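Glutathione S-transferase (Cupriavidus metallidurans, PDB 4MK3) binds a sulfinic acid form of glutathione and probably acts as a glutathione transferase, joining glutathione to electrophilic substrates. Local coordinates at residues R38-E43 and S99-Q104; K70-V75 and R86-Y91; T173-A178 and Q216-T221. One frame throughout, in Å; residues are numbered along the deposited sequence.

Contact 1: R38-E43 and S99-Q104; sequences RVVLAE and SRLIPQ
Leu101 reaches out of the connecting segment and sets one methyl, CD1, against the two branches of Val40 on the helix. Both methyls of the valine take part: CG2 lies 4.0 Å from Leu101 CD1 and CG1 4.1 Å from that same atom, so the leucine tip meets the fork of the valine as the two side chains lie alongside each other, pointing opposite ways. With CG1 of Val40 anti to the backbone N (chi1 169°) and CG2 beside that N, the fork is turned to the leucine. One helical turn further, Glu43 offers its aliphatic base to this methyl, CB to Leu101 CD1 measuring 4.1 Å. Its chain then bends at chi2 (-77°), which carries the carboxylate off to other partners, OE2 making a salt bridge with Arg215 and also meeting Ser217. Glutamate suits a site of this kind, apolar at its root and charged at its end. Ser99, small and in a left-handed backbone conformation, comes close to the helix, CB 3.3 Å from Glu43 O, with no hydrogen bond across the pair. The backbone N of Leu101 is held by Asp93. Here the linker between the thioredoxin-like and all-helical domains of the glutathione transferase fold packs on the first helix of the former.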
loop_
_atom_site.group_PDB
_atom_site.type_symbol
_atom_site.label_atom_id
_atom_site.label_comp_id
_atom_site.label_asym_id
_atom_site.label_seq_id
_atom_site.Cartn_x
_atom_site.Cartn_y
_atom_site.Cartn_z
ATOM N N ARG A 38 -9.789 9.657 -8.269
ATOM C CA ARG A 38 -10.638 10.537 -9.039
ATOM C C ARG A 38 -11.309 9.810 -10.202
ATOM O O ARG A 38 -12.476 10.059 -10.500
ATOM C CB ARG A 38 -9.847 11.734 -9.525
ATOM C CG ARG A 38 -9.286 12.563 -8.389
ATOM C CD ARG A 38 -8.443 13.661 -8.925
ATOM N NE ARG A 38 -9.241 14.576 -9.712
ATOM C CZ ARG A 38 -8.752 15.327 -10.681
ATOM N NH1 ARG A 38 -7.476 15.220 -10.984
ATOM N NH2 ARG A 38 -9.541 16.162 -11.344
ATOM N N VAL A 39 -10.584 8.904 -10.842
ATOM C CA VAL A 39 -11.186 8.093 -11.904
ATOM C C VAL A 39 -12.315 7.227 -11.340
ATOM O O VAL A 39 -13.393 7.162 -11.920
ATOM C CB VAL A 39 -10.127 7.261 -12.641
ATOM C CG1 VAL A 39 -10.786 6.193 -13.525
ATOM C CG2 VAL A 39 -9.220 8.182 -13.470
ATOM N N VAL A 40 -12.080 6.584 -10.200
ATOM C CA VAL A 40 -13.117 5.795 -9.578
ATOM C C VAL A 40 -14.327 6.691 -9.286
ATOM O O VAL A 40 -15.459 6.363 -9.623
ATOM C CB VAL A 40 -12.621 5.130 -8.278
ATOM C CG1 VAL A 40 -13.787 4.522 -7.510
ATOM C CG2 VAL A 40 -11.576 4.057 -8.611
ATOM N N LEU A 41 -14.113 7.836 -8.650
ATOM C CA LEU A 41 -15.245 8.703 -8.327
ATOM C C LEU A 41 -16.014 9.153 -9.561
ATOM O O LEU A 41 -17.233 9.220 -9.555
ATOM C CB LEU A 41 -14.789 9.915 -7.519
ATOM C CG LEU A 41 -14.251 9.552 -6.131
ATOM C CD1 LEU A 41 -13.467 10.694 -5.533
ATOM C CD2 LEU A 41 -15.398 9.190 -5.204
ATOM N N ALA A 42 -15.304 9.438 -10.643
ATOM C CA ALA A 42 -15.956 9.822 -11.887
ATOM C C ALA A 42 -16.753 8.660 -12.492
ATOM O O ALA A 42 -17.888 8.835 -12.920
ATOM C CB ALA A 42 -14.926 10.311 -12.874
ATOM N N GLU A 43 -16.143 7.482 -12.521
ATOM C CA GLU A 43 -16.830 6.316 -13.073
ATOM C C GLU A 43 -18.116 6.019 -12.297
ATOM O O GLU A 43 -19.132 5.629 -12.898
ATOM C CB GLU A 43 -15.928 5.078 -13.046
ATOM C CG GLU A 43 -14.674 5.150 -13.900
ATOM C CD GLU A 43 -14.890 4.962 -15.385
ATOM O OE1 GLU A 43 -16.032 4.676 -15.812
ATOM O OE2 GLU A 43 -13.897 5.090 -16.143
ATOM N N SER A 99 -21.479 1.489 -12.247
ATOM C CA SER A 99 -20.130 1.109 -12.659
ATOM C C SER A 99 -19.357 0.417 -11.539
ATOM O O SER A 99 -18.366 0.940 -11.042
ATOM C CB SER A 99 -19.365 2.351 -13.121
ATOM O OG SER A 99 -18.029 2.031 -13.474
ATOM N N ARG A 100 -19.820 -0.756 -11.135
ATOM C CA ARG A 100 -19.082 -1.573 -10.176
ATOM C C ARG A 100 -17.673 -1.897 -10.684
ATOM O O ARG A 100 -17.529 -2.478 -11.757
ATOM C CB ARG A 100 -19.835 -2.880 -9.967
ATOM C CG ARG A 100 -20.330 -3.075 -8.568
ATOM C CD ARG A 100 -19.179 -3.087 -7.595
ATOM N NE ARG A 100 -19.622 -3.525 -6.278
ATOM C CZ ARG A 100 -19.622 -4.791 -5.872
ATOM N NH1 ARG A 100 -20.056 -5.092 -4.652
ATOM N NH2 ARG A 100 -19.192 -5.754 -6.676
ATOM N N LEU A 101 -16.652 -1.552 -9.899
ATOM C CA LEU A 101 -15.245 -1.688 -10.305
ATOM C C LEU A 101 -14.465 -2.756 -9.566
ATOM O O LEU A 101 -13.368 -3.126 -9.982
ATOM C CB LEU A 101 -14.524 -0.360 -10.132
ATOM C CG LEU A 101 -15.013 0.745 -11.055
ATOM C CD1 LEU A 101 -14.322 2.074 -10.706
ATOM C CD2 LEU A 101 -14.803 0.415 -12.518
ATOM N N ILE A 102 -15.006 -3.260 -8.473
ATOM C CA ILE A 102 -14.375 -4.348 -7.745
ATOM C C ILE A 102 -15.377 -5.498 -7.701
ATOM O O ILE A 102 -16.489 -5.342 -7.169
ATOM C CB ILE A 102 -13.939 -3.952 -6.330
ATOM C CG1 ILE A 102 -13.042 -2.708 -6.364
ATOM C CG2 ILE A 102 -13.186 -5.110 -5.671
ATOM C CD1 ILE A 102 -12.680 -2.164 -4.994
ATOM N N PRO A 103 -15.015 -6.659 -8.263
ATOM C CA PRO A 103 -15.948 -7.794 -8.317
ATOM C C PRO A 103 -16.371 -8.333 -6.963
ATOM O O PRO A 103 -15.644 -8.150 -5.989
ATOM C CB PRO A 103 -15.141 -8.864 -9.067
ATOM C CG PRO A 103 -14.177 -8.106 -9.855
ATOM C CD PRO A 103 -13.789 -6.939 -9.023
ATOM N N GLN A 104 -17.520 -9.016 -6.935
ATOM C CA GLN A 104 -18.041 -9.677 -5.743
ATOM C C GLN A 104 -17.250 -10.911 -5.308
ATOM O O GLN A 104 -17.052 -11.133 -4.115
ATOM C CB GLN A 104 -19.491 -10.129 -5.980
ATOM C CG GLN A 104 -20.470 -9.012 -6.273
ATOM C CD GLN A 104 -20.783 -8.132 -5.068
ATOM O OE1 GLN A 104 -21.328 -7.040 -5.227
ATOM N NE2 GLN A 104 -20.451 -8.599 -3.862
#

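Contact 2: K70-V75 and R86-Y91; sequences KVPCLV and RVIAEY. With GSF (L-gamma-glutamyl-3-sulfino-L-alanylglycine), chain E.
Ile88 carries CG1 anti to its carbonyl carbon (chi1 -62°) and runs on extended through chi2 (165°), which sends CD1 to the segment that leads into strand 73-75. That methyl packs on Pro72, 4.0 Å from CB, the two side chains crossing obliquely, and lies 3.7 Å from the backbone N of Leu74. CG1 of the isoleucine meets Leu74 CB at 4.1 Å. A long branched side chain suits this buried place, since one residue covers proline and strand. The cis peptide before Pro72 turns Val71 to glutathione sulfinic acid: its N donates to ligand O2 (152° at the hydrogen), while its O accepts from ligand N2 at 2.9 Å. Lys70, extended until chi4 bends it, brings NZ to O32 of the glycyl carboxylate (2.7 Å) and to OE1 of the gamma-glutamyl amide (3.0 Å). A methionine here would probably leave that carboxylate without its lysine partner and the glycyl end of the ligand freer to move. Asp84, just ahead of helix 85-94, and Ser85, its first residue, also bind the ligand. A cis-proline here is a hallmark of the thioredoxin fold, and glutathione transferases pair the residue before it with the cysteinyl part of glutathione.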
loop_
_atom_site.group_PDB
_atom_site.type_symbol
_atom_site.label_atom_id
_atom_site.label_comp_id
_atom_site.label_asym_id
_atom_site.label_seq_id
_atom_site.Cartn_x
_atom_site.Cartn_y
_atom_site.Cartn_z
ATOM N N LYS A 70 0.199 12.259 3.401
ATOM C CA LYS A 70 0.083 11.929 1.985
ATOM C C LYS A 70 -1.300 12.203 1.422
ATOM O O LYS A 70 -2.305 12.188 2.144
ATOM C CB LYS A 70 0.451 10.454 1.737
ATOM C CG LYS A 70 1.905 10.142 2.004
ATOM C CD LYS A 70 2.172 8.655 1.918
ATOM C CE LYS A 70 3.607 8.365 2.085
ATOM N NZ LYS A 70 4.318 8.667 0.813
ATOM N N VAL A 71 -1.336 12.487 0.125
ATOM C CA VAL A 71 -2.575 12.484 -0.635
ATOM C C VAL A 71 -2.584 11.264 -1.545
ATOM O O VAL A 71 -1.517 10.784 -1.952
ATOM C CB VAL A 71 -2.761 13.764 -1.478
ATOM C CG1 VAL A 71 -3.008 14.946 -0.567
ATOM C CG2 VAL A 71 -1.570 14.021 -2.390
ATOM N N PRO A 72 -3.780 10.763 -1.889
ATOM C CA PRO A 72 -5.098 11.289 -1.557
ATOM C C PRO A 72 -5.546 10.987 -0.146
ATOM O O PRO A 72 -5.143 10.006 0.480
ATOM C CB PRO A 72 -6.027 10.574 -2.546
ATOM C CG PRO A 72 -5.304 9.268 -2.856
ATOM C CD PRO A 72 -3.860 9.613 -2.821
ATOM N N CYS A 73 -6.424 11.862 0.336
ATOM C CA CYS A 73 -7.107 11.646 1.600
ATOM C C CYS A 73 -8.530 12.155 1.419
ATOM O O CYS A 73 -8.755 13.300 1.001
ATOM C CB CYS A 73 -6.390 12.378 2.743
ATOM S SG CYS A 73 -7.165 12.118 4.348
ATOM N N LEU A 74 -9.507 11.294 1.696
ATOM C CA LEU A 74 -10.917 11.651 1.604
ATOM C C LEU A 74 -11.448 11.989 2.984
ATOM O O LEU A 74 -11.277 11.221 3.926
ATOM C CB LEU A 74 -11.709 10.475 1.029
ATOM C CG LEU A 74 -13.179 10.723 0.722
ATOM C CD1 LEU A 74 -13.339 11.581 -0.530
ATOM C CD2 LEU A 74 -13.912 9.384 0.570
ATOM N N VAL A 75 -12.063 13.153 3.119
ATOM C CA VAL A 75 -12.584 13.599 4.390
ATOM C C VAL A 75 -14.083 13.638 4.251
ATOM O O VAL A 75 -14.623 14.355 3.396
ATOM C CB VAL A 75 -12.018 14.973 4.767
ATOM C CG1 VAL A 75 -12.647 15.493 6.052
ATOM C CG2 VAL A 75 -10.495 14.894 4.898
ATOM N N ARG A 86 -6.003 3.002 -1.940
ATOM C CA ARG A 86 -6.690 1.716 -2.078
ATOM C C ARG A 86 -7.923 1.642 -1.208
ATOM O O ARG A 86 -8.962 1.099 -1.614
ATOM C CB ARG A 86 -5.784 0.572 -1.679
ATOM C CG ARG A 86 -4.561 0.487 -2.457
ATOM C CD ARG A 86 -3.989 -0.905 -2.225
ATOM N NE ARG A 86 -2.618 -0.949 -2.584
ATOM C CZ ARG A 86 -1.826 -1.971 -2.300
ATOM N NH1 ARG A 86 -2.313 -3.024 -1.649
ATOM N NH2 ARG A 86 -0.557 -1.936 -2.698
ATOM N N VAL A 87 -7.818 2.201 -0.003
ATOM C CA VAL A 87 -8.931 2.200 0.923
ATOM C C VAL A 87 -10.045 3.119 0.421
ATOM O O VAL A 87 -11.228 2.800 0.504
ATOM C CB VAL A 87 -8.447 2.657 2.328
ATOM C CG1 VAL A 87 -9.602 2.709 3.316
ATOM C CG2 VAL A 87 -7.376 1.714 2.834
ATOM N N ILE A 88 -9.661 4.266 -0.124
ATOM C CA ILE A 88 -10.626 5.198 -0.685
ATOM C C ILE A 88 -11.325 4.594 -1.907
ATOM O O ILE A 88 -12.548 4.680 -2.039
ATOM C CB ILE A 88 -9.946 6.510 -1.080
ATOM C CG1 ILE A 88 -9.336 7.198 0.155
ATOM C CG2 ILE A 88 -10.948 7.424 -1.786
ATOM C CD1 ILE A 88 -8.341 8.297 -0.228
ATOM N N ALA A 89 -10.552 3.959 -2.779
ATOM C CA ALA A 89 -11.145 3.333 -3.966
ATOM C C ALA A 89 -12.158 2.250 -3.606
ATOM O O ALA A 89 -13.254 2.200 -4.165
ATOM C CB ALA A 89 -10.055 2.777 -4.878
ATOM N N GLU A 90 -11.787 1.373 -2.675
ATOM C CA GLU A 90 -12.671 0.298 -2.220
ATOM C C GLU A 90 -13.964 0.831 -1.616
ATOM O O GLU A 90 -15.052 0.324 -1.872
ATOM C CB GLU A 90 -11.913 -0.588 -1.222
ATOM C CG GLU A 90 -12.738 -1.638 -0.498
ATOM C CD GLU A 90 -11.948 -2.358 0.580
ATOM O OE1 GLU A 90 -11.044 -1.732 1.202
ATOM O OE2 GLU A 90 -12.238 -3.548 0.814
ATOM N N TYR A 91 -13.839 1.861 -0.795
ATOM C CA TYR A 91 -15.007 2.447 -0.183
ATOM C C TYR A 91 -15.890 3.152 -1.221
ATOM O O TYR A 91 -17.109 2.982 -1.216
ATOM C CB TYR A 91 -14.576 3.411 0.902
ATOM C CG TYR A 91 -15.746 4.050 1.608
ATOM C CD1 TYR A 91 -16.694 3.276 2.261
ATOM C CD2 TYR A 91 -15.909 5.416 1.598
ATOM C CE1 TYR A 91 -17.765 3.851 2.901
ATOM C CE2 TYR A 91 -16.980 6.006 2.238
ATOM C CZ TYR A 91 -17.898 5.214 2.880
ATOM O OH TYR A 91 -18.971 5.794 3.518
HETATM C CB1 GSF E . 0.718 6.575 -1.435
HETATM C CG1 GSF E . 0.341 8.026 -1.705
HETATM C CD1 GSF E . 1.553 8.915 -1.879
HETATM O OE1 GSF E . 2.691 8.558 -1.650
HETATM C C1 GSF E . -1.601 5.704 -1.605
HETATM O O11 GSF E . -2.434 6.645 -1.654
HETATM O O12 GSF E . -1.789 4.680 -2.314
HETATM N N1 GSF E . 0.077 4.494 -0.326
HETATM C CA1 GSF E . -0.395 5.821 -0.712
HETATM N N2 GSF E . 1.304 10.196 -2.349
HETATM C CA2 GSF E . 2.366 11.134 -2.497
HETATM C CB2 GSF E . 1.993 12.172 -3.503
HETATM S SG2 GSF E . 2.105 11.629 -5.171
HETATM O O1S GSF E . 2.267 12.845 -5.988
HETATM O O2S GSF E . 0.869 10.866 -5.513
HETATM C C2 GSF E . 2.534 11.949 -1.234
HETATM O O2 GSF E . 1.560 12.453 -0.681
HETATM N N3 GSF E . 3.824 12.115 -0.742
HETATM C CA3 GSF E . 4.038 12.930 0.420
HETATM C C3 GSF E . 5.024 12.291 1.405
HETATM O O31 GSF E . 5.465 13.007 2.354
HETATM O O32 GSF E . 5.390 11.103 1.284
#

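Contact 3: T173-A178 and Q216-T221; sequences THYTLA and QSFIDT
Tyr175 and Phe218 make the van der Waals part of this contact, the hydroxyl of the tyrosine coming to the rim of the phenylalanine ring. Tyr175 OH lies 3.8 Å from Phe218 CE1, at the ring edge and in its plane, and the side chains cross without stacking. Extension of the tyrosine anti to its backbone N (chi1 180°) puts the hydroxyl there; a long phenol suits the place because it spans from the loop to helix 216-219 and still ends in a polar atom. Polar interactions gather beside this edge. Tyr175 OH and Ser217 OG stand 4.1 Å apart, too far to bond, yet both turn to the carboxylate of Glu43: the serine by a hydrogen bond, the tyrosine by a weak one. Arg215 makes a cation-pi contact with the tyrosine ring, and Trp169 meets it edge-to-face. The last group is capping and turn bonding. On segment 216-221, Thr221 OG1 donates to Ser217 O (2.8 Å), in the carbonyl plane and on a lone pair, tying Thr221 back to the backbone of Ser217. Thr176 is the N-cap of helix 177-192, its OG1 accepting from Ala178 N at 3.1 Å, while its backbone N donates to Asp179 OD2. This Thr-x-x-Asp pattern is that of the conserved N-capping box at the start of this helix in the all-helical domain of glutathione transferases.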
loop_
_atom_site.group_PDB
_atom_site.type_symbol
_atom_site.label_atom_id
_atom_site.label_comp_id
_atom_site.label_asym_id
_atom_site.label_seq_id
_atom_site.Cartn_x
_atom_site.Cartn_y
_atom_site.Cartn_z
ATOM N N THR A 173 -13.200 -9.733 -19.694
ATOM C CA THR A 173 -14.283 -9.047 -20.390
ATOM C C THR A 173 -14.597 -7.661 -19.843
ATOM O O THR A 173 -15.117 -6.833 -20.581
ATOM C CB THR A 173 -15.604 -9.852 -20.326
ATOM O OG1 THR A 173 -15.905 -10.157 -18.962
ATOM C CG2 THR A 173 -15.494 -11.166 -21.088
ATOM N N HIS A 174 -14.357 -7.414 -18.555
ATOM C CA HIS A 174 -14.861 -6.192 -17.932
ATOM C C HIS A 174 -13.799 -5.299 -17.394
ATOM O O HIS A 174 -12.802 -5.742 -16.856
ATOM C CB HIS A 174 -15.797 -6.533 -16.780
ATOM C CG HIS A 174 -17.148 -6.958 -17.238
ATOM N ND1 HIS A 174 -17.388 -8.197 -17.797
ATOM C CD2 HIS A 174 -18.330 -6.300 -17.273
ATOM C CE1 HIS A 174 -18.658 -8.289 -18.132
ATOM N NE2 HIS A 174 -19.255 -7.153 -17.818
ATOM N N TYR A 175 -14.074 -4.003 -17.523
ATOM C CA TYR A 175 -13.288 -2.932 -16.911
ATOM C C TYR A 175 -13.475 -2.948 -15.398
ATOM O O TYR A 175 -14.606 -3.005 -14.907
ATOM C CB TYR A 175 -13.808 -1.628 -17.477
ATOM C CG TYR A 175 -13.183 -0.317 -17.025
ATOM C CD1 TYR A 175 -11.969 0.117 -17.518
ATOM C CD2 TYR A 175 -13.872 0.516 -16.174
ATOM C CE1 TYR A 175 -11.450 1.334 -17.149
ATOM C CE2 TYR A 175 -13.356 1.739 -15.799
ATOM C CZ TYR A 175 -12.151 2.140 -16.306
ATOM O OH TYR A 175 -11.647 3.373 -15.982
ATOM N N THR A 176 -12.352 -2.921 -14.693
ATOM C CA THR A 176 -12.336 -2.950 -13.233
ATOM C C THR A 176 -11.296 -1.975 -12.702
ATOM O O THR A 176 -10.572 -1.305 -13.439
ATOM C CB THR A 176 -11.951 -4.355 -12.698
ATOM O OG1 THR A 176 -10.583 -4.633 -13.024
ATOM C CG2 THR A 176 -12.865 -5.454 -13.240
ATOM N N LEU A 177 -11.220 -1.923 -11.377
ATOM C CA LEU A 177 -10.189 -1.134 -10.724
ATOM C C LEU A 177 -8.785 -1.529 -11.174
ATOM O O LEU A 177 -7.871 -0.705 -11.133
ATOM C CB LEU A 177 -10.338 -1.291 -9.208
ATOM C CG LEU A 177 -9.326 -0.558 -8.317
ATOM C CD1 LEU A 177 -9.384 0.946 -8.525
ATOM C CD2 LEU A 177 -9.591 -0.895 -6.850
ATOM N N ALA A 178 -8.585 -2.783 -11.600
ATOM C CA ALA A 178 -7.296 -3.167 -12.135
ATOM C C ALA A 178 -6.881 -2.277 -13.300
ATOM O O ALA A 178 -5.739 -1.786 -13.367
ATOM C CB ALA A 178 -7.323 -4.636 -12.571
ATOM N N GLN A 216 -14.051 8.984 -20.440
ATOM C CA GLN A 216 -14.305 10.325 -19.917
ATOM C C GLN A 216 -13.535 10.571 -18.608
ATOM O O GLN A 216 -13.001 11.668 -18.380
ATOM C CB GLN A 216 -15.797 10.529 -19.678
ATOM C CG GLN A 216 -16.139 12.000 -19.461
ATOM C CD GLN A 216 -15.877 12.813 -20.699
ATOM O OE1 GLN A 216 -16.374 12.487 -21.786
ATOM N NE2 GLN A 216 -15.079 13.865 -20.570
ATOM N N SER A 217 -13.496 9.574 -17.742
ATOM C CA SER A 217 -12.824 9.710 -16.464
ATOM C C SER A 217 -11.333 10.015 -16.607
ATOM O O SER A 217 -10.760 10.744 -15.801
ATOM C CB SER A 217 -13.032 8.438 -15.660
ATOM O OG SER A 217 -12.478 7.343 -16.390
ATOM N N PHE A 218 -10.688 9.422 -17.602
ATOM C CA PHE A 218 -9.296 9.730 -17.891
ATOM C C PHE A 218 -9.139 11.094 -18.554
ATOM O O PHE A 218 -8.268 11.885 -18.174
ATOM C CB PHE A 218 -8.651 8.602 -18.721
ATOM C CG PHE A 218 -8.154 7.455 -17.865
ATOM C CD1 PHE A 218 -9.031 6.531 -17.353
ATOM C CD2 PHE A 218 -6.819 7.362 -17.535
ATOM C CE1 PHE A 218 -8.575 5.494 -16.541
ATOM C CE2 PHE A 218 -6.352 6.338 -16.714
ATOM C CZ PHE A 218 -7.246 5.415 -16.213
ATOM N N ILE A 219 -9.980 11.384 -19.550
ATOM C CA ILE A 219 -9.947 12.675 -20.239
ATOM C C ILE A 219 -10.017 13.844 -19.245
ATOM O O ILE A 219 -9.335 14.840 -19.396
ATOM C CB ILE A 219 -11.136 12.759 -21.218
ATOM C CG1 ILE A 219 -10.916 11.814 -22.406
ATOM C CG2 ILE A 219 -11.356 14.184 -21.698
ATOM C CD1 ILE A 219 -12.157 11.604 -23.240
ATOM N N ASP A 220 -10.869 13.706 -18.235
ATOM C CA ASP A 220 -11.103 14.784 -17.297
ATOM C C ASP A 220 -10.038 14.905 -16.206
ATOM O O ASP A 220 -10.062 15.859 -15.457
ATOM C CB ASP A 220 -12.478 14.618 -16.624
ATOM C CG ASP A 220 -13.639 14.929 -17.554
ATOM O OD1 ASP A 220 -13.448 15.708 -18.498
ATOM O OD2 ASP A 220 -14.747 14.408 -17.292
ATOM N N THR A 221 -9.140 13.937 -16.098
ATOM C CA THR A 221 -8.148 13.887 -15.014
ATOM C C THR A 221 -6.696 13.867 -15.492
ATOM O O THR A 221 -5.807 13.447 -14.751
ATOM C CB THR A 221 -8.365 12.662 -14.100
ATOM O OG1 THR A 221 -8.252 11.465 -14.871
ATOM C CG2 THR A 221 -9.737 12.714 -13.422
#

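In contact 2 all four touching residues are buried, and it is the one at the ligand: aliphatic packing within the thioredoxin-like domain, with backbone and lysine bonds to the tripeptide. Contacts 1 and 3 lie farther from it, on one side of the chain's centre and 8 Å apart between centres; contact 1 is partly buried, contact 3 buried but small. Glu43 joins these two, and Leu101 O accepts from Leu177 N. Contact 2 is nested in the loop closed by contact 1, and Ile102 packs on Glu90. Apolar chemistry thus rules at the sheet, whereas contact 1 is aliphatic with a charged end at Glu43, and contact 3 is aromatic and polar.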